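PDB 5D88: predicted protease of the collagenase family from Methanopyrus kandleri, which probably acts as a peptidase of the U32 family, binds zinc and folds as a TIM barrel. Local coordinates for residues W25-S30 / V45-E50. Residues are numbered along the deposited sequence; the frame is centred on the assembly and turned at random. Where two conformers were deposited one is given.
Sequences WYLCCS and VVPVTE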
loop_
_atom_site.group_PDB
_atom_site.type_symbol
_atom_site.label_atom_id
_atom_site.label_comp_id
_atom_site.label_asym_id
_atom_site.label_seq_id
_atom_site.Cartn_x
_atom_site.Cartn_y
_atom_site.Cartn_z
ATOM N N TRP A 25 -17.732 18.479 -3.875
ATOM C CA TRP A 25 -18.219 17.121 -3.998
ATOM C C TRP A 25 -18.472 16.547 -2.615
ATOM O O TRP A 25 -17.696 16.784 -1.683
ATOM C CB TRP A 25 -17.192 16.273 -4.731
ATOM C CG TRP A 25 -17.031 16.672 -6.151
ATOM C CD1 TRP A 25 -16.277 17.697 -6.643
ATOM C CD2 TRP A 25 -17.651 16.055 -7.273
ATOM N NE1 TRP A 25 -16.391 17.748 -8.008
ATOM C CE2 TRP A 25 -17.233 16.749 -8.419
ATOM C CE3 TRP A 25 -18.521 14.981 -7.420
ATOM C CZ2 TRP A 25 -17.650 16.392 -9.694
ATOM C CZ3 TRP A 25 -18.935 14.634 -8.677
ATOM C CH2 TRP A 25 -18.505 15.334 -9.798
ATOM N N TYR A 26 -19.549 15.780 -2.485
ATOM C CA TYR A 26 -19.919 15.164 -1.220
ATOM C C TYR A 26 -20.033 13.654 -1.371
ATOM O O TYR A 26 -20.642 13.156 -2.320
ATOM C CB TYR A 26 -21.237 15.736 -0.700
ATOM C CG TYR A 26 -21.078 17.140 -0.210
ATOM C CD1 TYR A 26 -21.090 18.208 -1.088
ATOM C CD2 TYR A 26 -20.862 17.393 1.134
ATOM C CE1 TYR A 26 -20.916 19.504 -0.629
ATOM C CE2 TYR A 26 -20.674 18.659 1.585
ATOM C CZ TYR A 26 -20.707 19.716 0.709
ATOM O OH TYR A 26 -20.522 20.983 1.207
ATOM N N LEU A 27 -19.450 12.940 -0.422
ATOM C CA LEU A 27 -19.642 11.505 -0.319
ATOM C C LEU A 27 -21.108 11.201 -0.037
ATOM O O LEU A 27 -21.758 11.883 0.759
ATOM C CB LEU A 27 -18.758 10.952 0.810
ATOM C CG LEU A 27 -18.874 9.446 1.055
ATOM C CD1 LEU A 27 -18.194 8.643 -0.046
ATOM C CD2 LEU A 27 -18.325 9.074 2.412
ATOM N N CYS A 28 -21.634 10.168 -0.691
ATOM C CA CYS A 28 -22.999 9.731 -0.435
ATOM C C CYS A 28 -23.008 8.214 -0.359
ATOM O O CYS A 28 -22.747 7.544 -1.369
ATOM C CB CYS A 28 -23.946 10.243 -1.520
ATOM S SG CYS A 28 -25.616 9.727 -1.263
ATOM N N CYS A 29 -23.335 7.682 0.828
ATOM C CA CYS A 29 -23.273 6.249 1.095
ATOM C C CYS A 29 -24.631 5.589 1.169
ATOM O O CYS A 29 -24.697 4.361 1.330
ATOM C CB CYS A 29 -22.539 5.966 2.405
ATOM S SG CYS A 29 -20.843 6.436 2.350
ATOM N N SER A 30 -25.707 6.356 1.063
ATOM C CA SER A 30 -27.047 5.799 1.167
ATOM C C SER A 30 -28.019 6.771 0.530
ATOM O O SER A 30 -27.734 7.962 0.389
ATOM C CB SER A 30 -27.450 5.535 2.624
ATOM O OG SER A 30 -27.706 6.747 3.306
ATOM N N VAL A 45 -20.106 11.696 -4.712
ATOM C CA VAL A 45 -19.195 10.569 -4.898
ATOM C C VAL A 45 -19.834 9.386 -4.197
ATOM O O VAL A 45 -20.092 9.451 -2.992
ATOM C CB VAL A 45 -17.802 10.871 -4.316
ATOM C CG1 VAL A 45 -16.878 9.668 -4.415
ATOM C CG2 VAL A 45 -17.209 12.058 -5.016
ATOM N N VAL A 46 -20.107 8.317 -4.939
ATOM C CA VAL A 46 -20.855 7.183 -4.424
ATOM C C VAL A 46 -19.982 5.933 -4.513
ATOM O O VAL A 46 -19.460 5.607 -5.591
ATOM C CB VAL A 46 -22.195 6.996 -5.168
ATOM C CG1 VAL A 46 -21.994 6.795 -6.637
ATOM C CG2 VAL A 46 -22.974 5.842 -4.592
ATOM N N PRO A 47 -19.770 5.219 -3.409
ATOM C CA PRO A 47 -18.967 3.988 -3.451
ATOM C C PRO A 47 -19.664 2.921 -4.268
ATOM O O PRO A 47 -20.836 2.615 -4.020
ATOM C CB PRO A 47 -18.876 3.561 -1.977
ATOM C CG PRO A 47 -19.297 4.713 -1.213
ATOM C CD PRO A 47 -20.248 5.495 -2.049
ATOM N N VAL A 48 -18.925 2.319 -5.197
ATOM C CA VAL A 48 -19.453 1.172 -5.931
ATOM C C VAL A 48 -18.832 -0.057 -5.279
ATOM O O VAL A 48 -17.874 -0.658 -5.777
ATOM C CB VAL A 48 -19.223 1.268 -7.450
ATOM C CG1 VAL A 48 -20.170 2.328 -8.032
ATOM C CG2 VAL A 48 -17.777 1.590 -7.800
ATOM N N THR A 49 -19.417 -0.418 -4.144
ATOM C CA THR A 49 -18.811 -1.314 -3.172
ATOM C C THR A 49 -18.282 -2.597 -3.779
ATOM O O THR A 49 -17.141 -2.998 -3.512
ATOM C CB THR A 49 -19.860 -1.606 -2.114
ATOM O OG1 THR A 49 -20.376 -0.343 -1.658
ATOM C CG2 THR A 49 -19.263 -2.389 -0.975
ATOM N N GLU A 50 -19.119 -3.298 -4.538
ATOM C CA GLU A 50 -18.762 -4.632 -4.980
ATOM C C GLU A 50 -17.625 -4.633 -6.003
ATOM O O GLU A 50 -17.120 -5.703 -6.319
ATOM C CB GLU A 50 -20.001 -5.343 -5.546
ATOM C CG GLU A 50 -20.480 -4.841 -6.897
ATOM C CD GLU A 50 -21.430 -5.814 -7.597
ATOM O OE1 GLU A 50 -20.994 -6.892 -8.054
ATOM O OE2 GLU A 50 -22.623 -5.499 -7.711
#
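Trp25 and Val45 meet inside the barrel, their side chains crossing at about a right angle. The methyl CG2 of Val45 comes obliquely to the six-membered part of the indole, 4.0 Å from CE3 of Trp25. CG2 lies anti to the carbonyl carbon of Val45, beside its backbone N, which turns this methyl back toward the tryptophan; Arg187 adds a cation-pi contact to the same ring. Further along, with its CG anti to the backbone N (chi1 179°) and beside the carbonyl carbon, Leu27 brings CD1 to 4.2 Å from CG of Pro47. SG of Cys29 approaches that same CG of the proline. Strands 23-27 and 43-47, flanking the short helix 31-34, form the first beta-alpha-beta unit of the eight-stranded parallel TIM barrel; the axes of 25-27 and 45-47 diverge by 25°. Leu27 pairs with Val45, whose backbone N and O are both bonded: N donates to O of Tyr26 (2.9 Å), and O accepts from N of Cys28 (2.9 Å). CA of Leu27 adds a C-H...O contact to O of Val45 (3.4 Å). At the strand ends, Pro47 has no N-H to offer, and its CD lies 3.3 Å from O of Cys28. CG2 of Val46 also packs against this carbonyl oxygen (3.7 Å), which is buried without a hydrogen-bond partner. Beyond it, Ser30 N-caps helix 31-34 through OG to N of His33.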